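Local coordinates for Sn-glycerol-3-phosphate ABC transporter substrate-binding protein UspB (Mycobacterium tuberculosis, PDB 4MFI) that probably captures glycerophosphocholine outside the cytoplasmic membrane and delivers it to an ABC transporter for uptake, at residues A162-A167 with P185-V190; E179-G184 with K248-V253; F157-A162 with L169-P174; N259-G264 with A283-G288. One frame throughout, in Å; residues are numbered along the deposited sequence.

All four contacts lie in one lobe of the solute-binding protein, on the same side of the chain's centre, and concern the packing of that lobe; no bound ligand is described here. Contacts 1 and 3, centred about 10 Å apart, share A162, and W164 joins them through a probable hydrogen bond from its NE1 to R172 O, 2.9 Å long. Helix 177-191 serves both contact 1 and contact 2, whose centres are about 11 Å apart. Contact 2 meets contact 3 through the salt bridge between E179 OE2 and R172 NH2 (2.9 Å). Contact 4, about 12 Å from contact 3 between centres, continues it across neighbouring strands 144-160 and 287-290.

Contact 1 of 4, residues A162-A167 with P185-V190; sequences AAWQQA and PELQRV
Helix 162-166 and helix segment 185-190 cross at 109°, their axes 9.0 Å apart at closest approach, and the backbones come nearest where A167 faces L187. Small residues suit this steep crossing: A163 and A167 present only methyl groups, so the neighbouring helix can press its larger aliphatic side chains against them. L187 does most of this work. Its CD2 lies 3.8 Å from A167 CB and also touches W164 CE3, while CD1 meets W164 CZ3 at 3.6 Å, so both branches of the leucine lie against the benzo part of the indole, obliquely to the ring. The polar end of W164 is turned elsewhere, NE1 bonding to R172 O. V190 fills the next position: CG1 rests against the carbonyl of Q166, and CG2 reaches A163 O at 3.6 Å. This is plain helix-helix packing within one alpha/beta lobe of the periplasmic-binding-protein type fold, joining the short helix after strand 144-160 to the long helix 177-191. Toward solvent the chemistry changes. R189 grips E186 side-on in a salt bridge, NE to OE1 at 3.0 Å and NH2 to OE2 at 2.7 Å, both carboxylate oxygens lying in the guanidinium plane; a bend at chi3 (70°) turns the arginine back to its partner one turn earlier. Q166 O, at the helix end, is tied to this pair by two waters, one bound also to R189 NH2, the other, 2.7 Å from Q166 O, bound also to E186 OE2.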
# COMPACT_ATOMS: atom_id res chain seq x y z
N ALA A 162 -5.67 27.04 -3.23
CA ALA A 162 -6.54 28.13 -3.64
C ALA A 162 -7.96 27.89 -3.14
O ALA A 162 -8.62 28.83 -2.67
CB ALA A 162 -6.53 28.31 -5.15
N ALA A 163 -8.43 26.65 -3.22
CA ALA A 163 -9.76 26.31 -2.72
C ALA A 163 -9.81 26.48 -1.20
O ALA A 163 -10.77 27.04 -0.66
CB ALA A 163 -10.15 24.88 -3.12
N TRP A 164 -8.78 26.00 -0.51
CA TRP A 164 -8.68 26.13 0.94
C TRP A 164 -8.76 27.60 1.35
O TRP A 164 -9.47 27.95 2.29
CB TRP A 164 -7.36 25.51 1.43
CG TRP A 164 -7.50 24.20 2.18
CD1 TRP A 164 -7.04 23.93 3.43
CD2 TRP A 164 -8.14 22.99 1.71
NE1 TRP A 164 -7.35 22.64 3.79
CE2 TRP A 164 -8.02 22.04 2.75
CE3 TRP A 164 -8.79 22.62 0.53
CZ2 TRP A 164 -8.54 20.74 2.64
CZ3 TRP A 164 -9.30 21.33 0.42
CH2 TRP A 164 -9.18 20.41 1.48
N GLN A 165 -8.02 28.45 0.64
CA GLN A 165 -7.99 29.88 0.95
C GLN A 165 -9.35 30.53 0.73
O GLN A 165 -9.81 31.31 1.57
CB GLN A 165 -6.93 30.58 0.10
CG GLN A 165 -5.51 30.25 0.50
CD GLN A 165 -4.50 30.92 -0.41
OE1 GLN A 165 -4.80 31.90 -1.09
NE2 GLN A 165 -3.28 30.39 -0.42
N GLN A 166 -10.01 30.19 -0.38
CA GLN A 166 -11.31 30.78 -0.68
C GLN A 166 -12.36 30.34 0.33
O GLN A 166 -13.29 31.09 0.66
CB GLN A 166 -11.76 30.44 -2.10
CG GLN A 166 -11.01 31.22 -3.18
CD GLN A 166 -11.16 32.72 -3.01
OE1 GLN A 166 -12.21 33.22 -2.60
NE2 GLN A 166 -10.09 33.46 -3.33
N ALA A 167 -12.21 29.11 0.83
CA ALA A 167 -13.13 28.57 1.82
C ALA A 167 -12.81 29.03 3.25
O ALA A 167 -13.52 28.68 4.20
CB ALA A 167 -13.15 27.05 1.74
N PRO A 185 -19.07 21.30 2.55
CA PRO A 185 -20.02 22.16 1.84
C PRO A 185 -19.45 23.53 1.47
O PRO A 185 -19.78 24.05 0.41
CB PRO A 185 -21.17 22.30 2.83
CG PRO A 185 -21.15 20.97 3.56
CD PRO A 185 -19.67 20.70 3.75
N GLU A 186 -18.60 24.11 2.32
CA GLU A 186 -17.98 25.38 1.96
C GLU A 186 -17.00 25.20 0.81
O GLU A 186 -16.95 26.03 -0.10
CB GLU A 186 -17.29 26.03 3.16
CG GLU A 186 -16.61 27.37 2.83
CD GLU A 186 -17.57 28.52 2.54
OE1 GLU A 186 -18.80 28.31 2.44
OE2 GLU A 186 -17.07 29.65 2.41
N LEU A 187 -16.22 24.13 0.84
CA LEU A 187 -15.34 23.84 -0.29
C LEU A 187 -16.14 23.62 -1.57
O LEU A 187 -15.73 24.05 -2.65
CB LEU A 187 -14.46 22.62 0.01
CG LEU A 187 -13.29 22.89 0.96
CD1 LEU A 187 -12.75 21.58 1.50
CD2 LEU A 187 -12.19 23.68 0.23
N GLN A 188 -17.30 22.98 -1.46
CA GLN A 188 -18.15 22.81 -2.64
C GLN A 188 -18.62 24.15 -3.22
O GLN A 188 -18.66 24.33 -4.44
CB GLN A 188 -19.35 21.92 -2.32
CG GLN A 188 -20.24 21.61 -3.52
CD GLN A 188 -19.50 20.86 -4.61
OE1 GLN A 188 -18.89 19.82 -4.36
NE2 GLN A 188 -19.55 21.39 -5.83
N ARG A 189 -18.99 25.08 -2.34
CA ARG A 189 -19.38 26.41 -2.80
C ARG A 189 -18.24 27.07 -3.57
O ARG A 189 -18.46 27.69 -4.62
CB ARG A 189 -19.76 27.29 -1.60
CG ARG A 189 -20.24 28.68 -2.00
CD ARG A 189 -20.54 29.54 -0.79
NE ARG A 189 -19.33 29.92 -0.07
CZ ARG A 189 -18.52 30.91 -0.45
NH1 ARG A 189 -18.79 31.60 -1.55
NH2 ARG A 189 -17.44 31.19 0.27
N VAL A 190 -17.02 26.95 -3.06
CA VAL A 190 -15.93 27.70 -3.68
C VAL A 190 -15.38 27.06 -4.95
O VAL A 190 -14.74 27.74 -5.74
CB VAL A 190 -14.77 28.07 -2.70
CG1 VAL A 190 -15.31 28.81 -1.48
CG2 VAL A 190 -13.99 26.85 -2.31
O HOH W 1 -15.05 32.65 -1.05
O HOH W 2 -14.99 31.58 2.70

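Contact 2 of 4, residues E179-G184 with K248-V253; sequences EFDEWG and KGYAAV
Y250 lies flat against helix segment 179-184 at G184, whose CA sits over the face of the phenol ring, 3.7 Å from its centroid and 17° off the normal: a CH-pi contact. Glycine suits this position because a CB here would run into Y250 CD2. The tyrosine lays its ring over G184 with CG placed between the backbone N and the carbonyl carbon (chi1 60°); its CB, set by the backbone, lies 3.4 Å from G184 O. Beside it, F180 CE2 approaches Y250 CE1 obliquely, closing the apolar part of the contact; F180 also meets H198 and F157 edge-to-face. This tight part joins helix 177-191 to the loop leading into strand 251-254, which pairs in parallel with strand 198-201 in this alpha/beta lobe. On the outer side the packing gives way to charge and water. There K248, a long, flexible side chain at the surface, bends at chi3 to bring NZ to both D181 OD2, at 2.9 Å, and the backbone O of the same residue, at 3.0 Å, approaching from above the carboxylate plane and the carbonyl plane respectively. Water 3 bridges NZ to E182 O. D181 OD1 meanwhile accepts a 2.6 Å bond from Y250 OH on its anti side. With the lysine on one oxygen and the tyrosine hydroxyl on the other, the carboxylate is held in place and probably stabilised in its charged form.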
# COMPACT_ATOMS: atom_id res chain seq x y z
N GLU A 179 -14.26 16.91 11.05
CA GLU A 179 -13.93 18.29 10.70
C GLU A 179 -13.98 18.48 9.19
O GLU A 179 -14.52 19.47 8.70
CB GLU A 179 -12.56 18.70 11.23
CG GLU A 179 -12.26 20.19 10.98
CD GLU A 179 -10.83 20.60 11.28
OE1 GLU A 179 -9.89 19.82 10.98
OE2 GLU A 179 -10.63 21.71 11.82
N PHE A 180 -13.41 17.54 8.44
CA PHE A 180 -13.43 17.65 7.00
C PHE A 180 -14.86 17.69 6.47
O PHE A 180 -15.18 18.46 5.57
CB PHE A 180 -12.67 16.54 6.30
CG PHE A 180 -12.64 16.73 4.82
CD1 PHE A 180 -11.98 17.83 4.29
CD2 PHE A 180 -13.32 15.88 3.96
CE1 PHE A 180 -11.98 18.08 2.92
CE2 PHE A 180 -13.32 16.11 2.58
CZ PHE A 180 -12.65 17.22 2.07
N ASP A 181 -15.72 16.86 7.05
CA ASP A 181 -17.11 16.82 6.64
C ASP A 181 -17.81 18.16 6.88
O ASP A 181 -18.70 18.56 6.11
CB ASP A 181 -17.82 15.67 7.36
CG ASP A 181 -19.26 15.55 6.97
OD1 ASP A 181 -19.53 15.06 5.85
OD2 ASP A 181 -20.13 15.94 7.78
N GLU A 182 -17.40 18.86 7.93
CA GLU A 182 -17.90 20.21 8.17
C GLU A 182 -17.39 21.19 7.11
O GLU A 182 -18.15 22.04 6.64
CB GLU A 182 -17.49 20.65 9.58
CG GLU A 182 -18.16 21.92 10.06
CD GLU A 182 -19.65 21.77 10.22
OE1 GLU A 182 -20.36 22.76 9.95
OE2 GLU A 182 -20.11 20.68 10.61
N TRP A 183 -16.12 21.05 6.71
CA TRP A 183 -15.53 21.89 5.67
C TRP A 183 -16.13 21.66 4.28
O TRP A 183 -16.14 22.57 3.44
CB TRP A 183 -14.03 21.61 5.55
CG TRP A 183 -13.18 22.04 6.71
CD1 TRP A 183 -13.56 22.72 7.83
CD2 TRP A 183 -11.77 21.84 6.83
NE1 TRP A 183 -12.47 22.94 8.65
CE2 TRP A 183 -11.36 22.41 8.05
CE3 TRP A 183 -10.81 21.22 6.02
CZ2 TRP A 183 -10.03 22.39 8.47
CZ3 TRP A 183 -9.49 21.21 6.43
CH2 TRP A 183 -9.11 21.78 7.66
N GLY A 184 -16.60 20.44 4.04
CA GLY A 184 -16.99 20.01 2.70
C GLY A 184 -17.92 20.95 1.95
O GLY A 184 -17.61 21.34 0.82
N LYS A 248 -24.95 15.41 1.73
CA LYS A 248 -24.33 16.72 1.69
C LYS A 248 -23.83 17.02 0.27
O LYS A 248 -24.00 18.14 -0.25
CB LYS A 248 -23.19 16.78 2.70
CG LYS A 248 -23.63 16.32 4.09
CD LYS A 248 -22.54 16.52 5.14
CE LYS A 248 -22.27 18.01 5.38
NZ LYS A 248 -21.58 18.24 6.70
N GLY A 249 -23.23 16.02 -0.35
CA GLY A 249 -22.97 16.07 -1.78
C GLY A 249 -21.68 16.73 -2.22
O GLY A 249 -21.46 16.89 -3.42
N TYR A 250 -20.82 17.08 -1.28
CA TYR A 250 -19.58 17.78 -1.61
C TYR A 250 -18.52 16.84 -2.19
O TYR A 250 -17.48 17.28 -2.66
CB TYR A 250 -19.01 18.51 -0.38
CG TYR A 250 -18.69 17.59 0.77
CD1 TYR A 250 -17.50 16.86 0.78
CD2 TYR A 250 -19.56 17.45 1.84
CE1 TYR A 250 -17.20 15.99 1.83
CE2 TYR A 250 -19.27 16.59 2.90
CZ TYR A 250 -18.08 15.87 2.88
OH TYR A 250 -17.76 15.01 3.91
N ALA A 251 -18.79 15.54 -2.15
CA ALA A 251 -17.84 14.55 -2.66
C ALA A 251 -18.40 13.79 -3.85
O ALA A 251 -19.63 13.72 -4.06
CB ALA A 251 -17.43 13.56 -1.54
N ALA A 252 -17.50 13.21 -4.63
CA ALA A 252 -17.84 12.43 -5.81
C ALA A 252 -16.91 11.24 -5.94
O ALA A 252 -15.80 11.25 -5.42
CB ALA A 252 -17.73 13.30 -7.05
N VAL A 253 -17.36 10.21 -6.65
CA VAL A 253 -16.48 9.11 -7.01
C VAL A 253 -15.71 9.52 -8.26
O VAL A 253 -16.30 9.91 -9.27
CB VAL A 253 -17.27 7.83 -7.30
CG1 VAL A 253 -16.35 6.71 -7.73
CG2 VAL A 253 -18.05 7.42 -6.06
O HOH W 3 -21.01 21.27 6.95

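Contact 3 of 4, residues F157-A162 with L169-P174; sequences FYYNKA and LPDRGP
D171 is the first residue of segment 169-174 to grip the strand end opposite, and it does so with both carboxylate oxygens. It stands at the centre of an inverse gamma turn, R172 N bonding back to P170 O, and its CG lies anti to the backbone N (chi1 -176°), extending the acid toward Y159 and K161. OD1 receives the Y159 hydroxyl at 2.8 Å from well above the carboxylate plane, with the ring standing at 73° to that plane. OD2 offers its syn lone pair to K161 NZ in a salt bridge of 3.1 Å; the lysine chain, extended beyond CG, is long enough to span the gap. R172 comes next and turns its side chain away: NH1 bonds to G173 O, and the guanidinium forms a salt bridge with E179 on the following helix. Its backbone stays close, R172 O lying over one face of the Y159 ring. At G173 the chain runs past the tyrosine, N being 3.9 Å from Y159 CE1; a residue without a side chain fits here, since a CB would be crowded by P174 CD. P174 then sets its CD over the face of F157, 3.8 Å from the ring centroid and 18° off the normal, a CH-pi contact to which the compact, rigid pyrrolidine ring, with its CH2 at CD next to the nitrogen, is well suited. The whole belongs to a strand-helix-loop-helix connection in an alpha/beta lobe, where the loop folds back beside strand 144-160 before helix 177-191 begins.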
# COMPACT_ATOMS: atom_id res chain seq x y z
N PHE A 157 -3.35 12.72 1.82
CA PHE A 157 -4.45 13.67 1.63
C PHE A 157 -3.93 14.87 0.83
O PHE A 157 -3.12 15.65 1.33
CB PHE A 157 -5.02 14.10 2.99
CG PHE A 157 -6.30 14.88 2.90
CD1 PHE A 157 -6.30 16.23 2.58
CD2 PHE A 157 -7.52 14.26 3.17
CE1 PHE A 157 -7.50 16.95 2.50
CE2 PHE A 157 -8.72 14.97 3.10
CZ PHE A 157 -8.71 16.32 2.76
N TYR A 158 -4.39 15.00 -0.40
CA TYR A 158 -3.98 16.09 -1.28
C TYR A 158 -5.01 17.20 -1.21
O TYR A 158 -6.22 16.94 -1.24
CB TYR A 158 -3.87 15.59 -2.72
CG TYR A 158 -2.78 14.57 -2.96
CD1 TYR A 158 -1.51 14.97 -3.35
CD2 TYR A 158 -3.02 13.20 -2.81
CE1 TYR A 158 -0.51 14.05 -3.59
CE2 TYR A 158 -2.01 12.26 -3.05
CZ TYR A 158 -0.75 12.70 -3.43
OH TYR A 158 0.28 11.80 -3.69
N TYR A 159 -4.56 18.45 -1.16
CA TYR A 159 -5.50 19.57 -1.14
C TYR A 159 -5.06 20.77 -1.96
O TYR A 159 -3.87 21.09 -2.04
CB TYR A 159 -5.89 19.98 0.29
CG TYR A 159 -4.80 20.60 1.15
CD1 TYR A 159 -3.89 19.81 1.85
CD2 TYR A 159 -4.72 21.98 1.31
CE1 TYR A 159 -2.92 20.38 2.67
CE2 TYR A 159 -3.76 22.56 2.12
CZ TYR A 159 -2.85 21.76 2.79
OH TYR A 159 -1.90 22.35 3.60
N ASN A 160 -6.05 21.41 -2.57
CA ASN A 160 -5.87 22.58 -3.42
C ASN A 160 -5.85 23.82 -2.53
O ASN A 160 -6.85 24.15 -1.88
CB ASN A 160 -7.04 22.60 -4.40
CG ASN A 160 -7.00 23.74 -5.38
OD1 ASN A 160 -6.73 24.88 -5.02
ND2 ASN A 160 -7.31 23.43 -6.64
N LYS A 161 -4.71 24.51 -2.48
CA LYS A 161 -4.56 25.64 -1.56
C LYS A 161 -5.42 26.84 -1.94
O LYS A 161 -5.85 27.58 -1.06
CB LYS A 161 -3.09 26.03 -1.40
CG LYS A 161 -2.30 24.95 -0.71
CD LYS A 161 -1.08 25.52 -0.02
CE LYS A 161 -0.29 24.43 0.67
NZ LYS A 161 0.82 25.00 1.48
N ALA A 162 -5.67 27.04 -3.23
CA ALA A 162 -6.54 28.13 -3.64
C ALA A 162 -7.96 27.89 -3.14
O ALA A 162 -8.62 28.83 -2.67
CB ALA A 162 -6.53 28.31 -5.15
N LEU A 169 -10.22 28.24 5.13
CA LEU A 169 -9.68 27.16 5.93
C LEU A 169 -8.24 27.43 6.35
O LEU A 169 -7.51 28.14 5.64
CB LEU A 169 -9.76 25.85 5.14
CG LEU A 169 -11.15 25.48 4.62
CD1 LEU A 169 -11.08 24.16 3.86
CD2 LEU A 169 -12.17 25.40 5.77
N PRO A 170 -7.81 26.86 7.49
CA PRO A 170 -6.39 26.94 7.83
C PRO A 170 -5.57 26.12 6.84
O PRO A 170 -6.11 25.18 6.23
CB PRO A 170 -6.33 26.31 9.22
CG PRO A 170 -7.50 25.36 9.25
CD PRO A 170 -8.58 26.04 8.45
N ASP A 171 -4.30 26.46 6.66
CA ASP A 171 -3.46 25.79 5.68
C ASP A 171 -2.92 24.47 6.23
O ASP A 171 -1.75 24.35 6.61
CB ASP A 171 -2.32 26.69 5.22
CG ASP A 171 -1.48 26.07 4.11
OD1 ASP A 171 -1.97 25.12 3.45
OD2 ASP A 171 -0.34 26.52 3.90
N ARG A 172 -3.80 23.47 6.25
CA ARG A 172 -3.48 22.14 6.75
C ARG A 172 -4.57 21.18 6.30
O ARG A 172 -5.67 21.60 5.95
CB ARG A 172 -3.40 22.14 8.28
CG ARG A 172 -4.68 22.65 8.96
CD ARG A 172 -4.70 22.20 10.41
NE ARG A 172 -5.82 22.77 11.17
CZ ARG A 172 -7.04 22.23 11.22
NH1 ARG A 172 -7.32 21.14 10.52
NH2 ARG A 172 -7.98 22.80 11.96
N GLY A 173 -4.27 19.89 6.34
CA GLY A 173 -5.32 18.91 6.17
C GLY A 173 -6.22 18.90 7.39
O GLY A 173 -5.91 19.51 8.43
N PRO A 174 -7.37 18.22 7.28
CA PRO A 174 -8.30 18.12 8.41
C PRO A 174 -7.73 17.31 9.58
O PRO A 174 -6.97 16.34 9.38
CB PRO A 174 -9.51 17.42 7.80
CG PRO A 174 -8.94 16.61 6.65
CD PRO A 174 -7.82 17.45 6.10

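Contact 4 of 4, residues N259-G264 with A283-G288; sequences NEFATG and ARFDFG
F285 points the edge of its ring at the face of F261, a T-shaped pair with planes at 77° and centroids 5.6 Å apart. It belongs to an alpha/beta lobe: F261 sits near the end of helix 257-262, and F285 in the turn that leads from helix 276-282 into strand 287-290. F285 CE1 comes to 3.9 Å from F261 CZ; with chi1 at 55° the ring is tucked back over its own backbone, toward the helix end. F287, two residues on, meets the same phenylalanine differently: its CB lies at the edge of the F261 ring, near its plane and 3.9 Å from CZ. Thus F261 is approached on a face by one aromatic residue and at its rim by another, work for which a flat apolar ring is well suited. The F285 edge also faces the last helical carbonyls, CZ lying 3.3 Å from F261 O and CE2 equally far from A262 O, so its weakly positive ring hydrogens probably favour these oxygens. The helix finishes in a Schellman motif at G264, whose positive phi (95°) is readily adopted by glycine. Small A262 and A283 allow the backbones to come close, A283 CA directing its hydrogen at A262 O. That oxygen also accepts from water 4, at 2.7 Å, and the water in turn takes the hydrogen of R284 N at 2.9 Å.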
# COMPACT_ATOMS: atom_id res chain seq x y z
N ASN A 259 -5.40 12.41 -11.52
CA ASN A 259 -5.62 13.34 -12.61
C ASN A 259 -6.77 14.33 -12.35
O ASN A 259 -6.67 15.51 -12.71
CB ASN A 259 -5.85 12.56 -13.89
CG ASN A 259 -5.61 13.38 -15.10
OD1 ASN A 259 -4.48 13.73 -15.42
ND2 ASN A 259 -6.68 13.71 -15.80
N GLU A 260 -7.85 13.86 -11.75
CA GLU A 260 -8.95 14.77 -11.43
C GLU A 260 -8.53 15.81 -10.40
O GLU A 260 -8.98 16.96 -10.45
CB GLU A 260 -10.19 14.00 -10.97
CG GLU A 260 -10.91 13.30 -12.11
CD GLU A 260 -12.26 12.73 -11.70
OE1 GLU A 260 -12.84 13.22 -10.71
OE2 GLU A 260 -12.73 11.79 -12.37
N PHE A 261 -7.67 15.42 -9.47
CA PHE A 261 -7.12 16.40 -8.55
C PHE A 261 -6.17 17.36 -9.26
O PHE A 261 -6.29 18.59 -9.12
CB PHE A 261 -6.40 15.74 -7.37
CG PHE A 261 -5.77 16.74 -6.45
CD1 PHE A 261 -6.56 17.46 -5.56
CD2 PHE A 261 -4.41 17.03 -6.53
CE1 PHE A 261 -6.00 18.43 -4.74
CE2 PHE A 261 -3.85 17.99 -5.71
CZ PHE A 261 -4.64 18.69 -4.81
N ALA A 262 -5.22 16.82 -10.02
CA ALA A 262 -4.20 17.64 -10.66
C ALA A 262 -4.74 18.65 -11.65
O ALA A 262 -4.14 19.70 -11.86
CB ALA A 262 -3.14 16.76 -11.32
N THR A 263 -5.88 18.34 -12.27
CA THR A 263 -6.47 19.23 -13.27
C THR A 263 -7.47 20.20 -12.64
O THR A 263 -8.03 21.06 -13.33
CB THR A 263 -7.17 18.46 -14.41
OG1 THR A 263 -8.17 17.59 -13.87
CG2 THR A 263 -6.17 17.63 -15.19
N GLY A 264 -7.72 20.04 -11.34
CA GLY A 264 -8.55 21.00 -10.63
C GLY A 264 -10.03 20.65 -10.50
O GLY A 264 -10.81 21.48 -10.05
N ALA A 283 0.02 19.71 -11.84
CA ALA A 283 -0.79 20.74 -11.19
C ALA A 283 -0.31 22.15 -11.49
O ALA A 283 0.88 22.46 -11.36
CB ALA A 283 -0.82 20.51 -9.68
N ARG A 284 -1.24 23.01 -11.88
CA ARG A 284 -0.90 24.40 -12.19
C ARG A 284 -1.46 25.33 -11.12
O ARG A 284 -1.80 26.49 -11.40
CB ARG A 284 -1.42 24.78 -13.57
CG ARG A 284 -0.74 24.05 -14.72
CD ARG A 284 -1.18 24.67 -16.05
NE ARG A 284 -0.55 24.05 -17.22
CZ ARG A 284 0.64 24.38 -17.70
NH1 ARG A 284 1.36 25.33 -17.11
NH2 ARG A 284 1.12 23.76 -18.77
N PHE A 285 -1.55 24.81 -9.91
CA PHE A 285 -1.98 25.57 -8.74
C PHE A 285 -1.15 25.09 -7.55
O PHE A 285 -0.55 24.02 -7.61
CB PHE A 285 -3.47 25.35 -8.47
CG PHE A 285 -3.85 23.90 -8.33
CD1 PHE A 285 -3.81 23.27 -7.09
CD2 PHE A 285 -4.25 23.16 -9.43
CE1 PHE A 285 -4.14 21.94 -6.96
CE2 PHE A 285 -4.58 21.82 -9.31
CZ PHE A 285 -4.53 21.21 -8.07
N ASP A 286 -1.13 25.87 -6.48
CA ASP A 286 -0.41 25.49 -5.27
C ASP A 286 -1.21 24.41 -4.56
O ASP A 286 -2.42 24.58 -4.34
CB ASP A 286 -0.25 26.71 -4.36
CG ASP A 286 0.72 26.47 -3.22
OD1 ASP A 286 1.44 25.45 -3.23
OD2 ASP A 286 0.76 27.32 -2.31
N PHE A 287 -0.56 23.31 -4.21
CA PHE A 287 -1.25 22.25 -3.48
C PHE A 287 -0.45 21.80 -2.26
O PHE A 287 0.78 21.96 -2.19
CB PHE A 287 -1.61 21.06 -4.39
CG PHE A 287 -0.44 20.20 -4.77
CD1 PHE A 287 0.36 20.53 -5.86
CD2 PHE A 287 -0.16 19.03 -4.07
CE1 PHE A 287 1.43 19.73 -6.22
CE2 PHE A 287 0.92 18.23 -4.42
CZ PHE A 287 1.71 18.58 -5.50
N GLY A 288 -1.17 21.26 -1.29
CA GLY A 288 -0.57 20.68 -0.12
C GLY A 288 -0.74 19.18 -0.06
O GLY A 288 -1.61 18.59 -0.72
O HOH W 4 -3.86 22.24 -12.75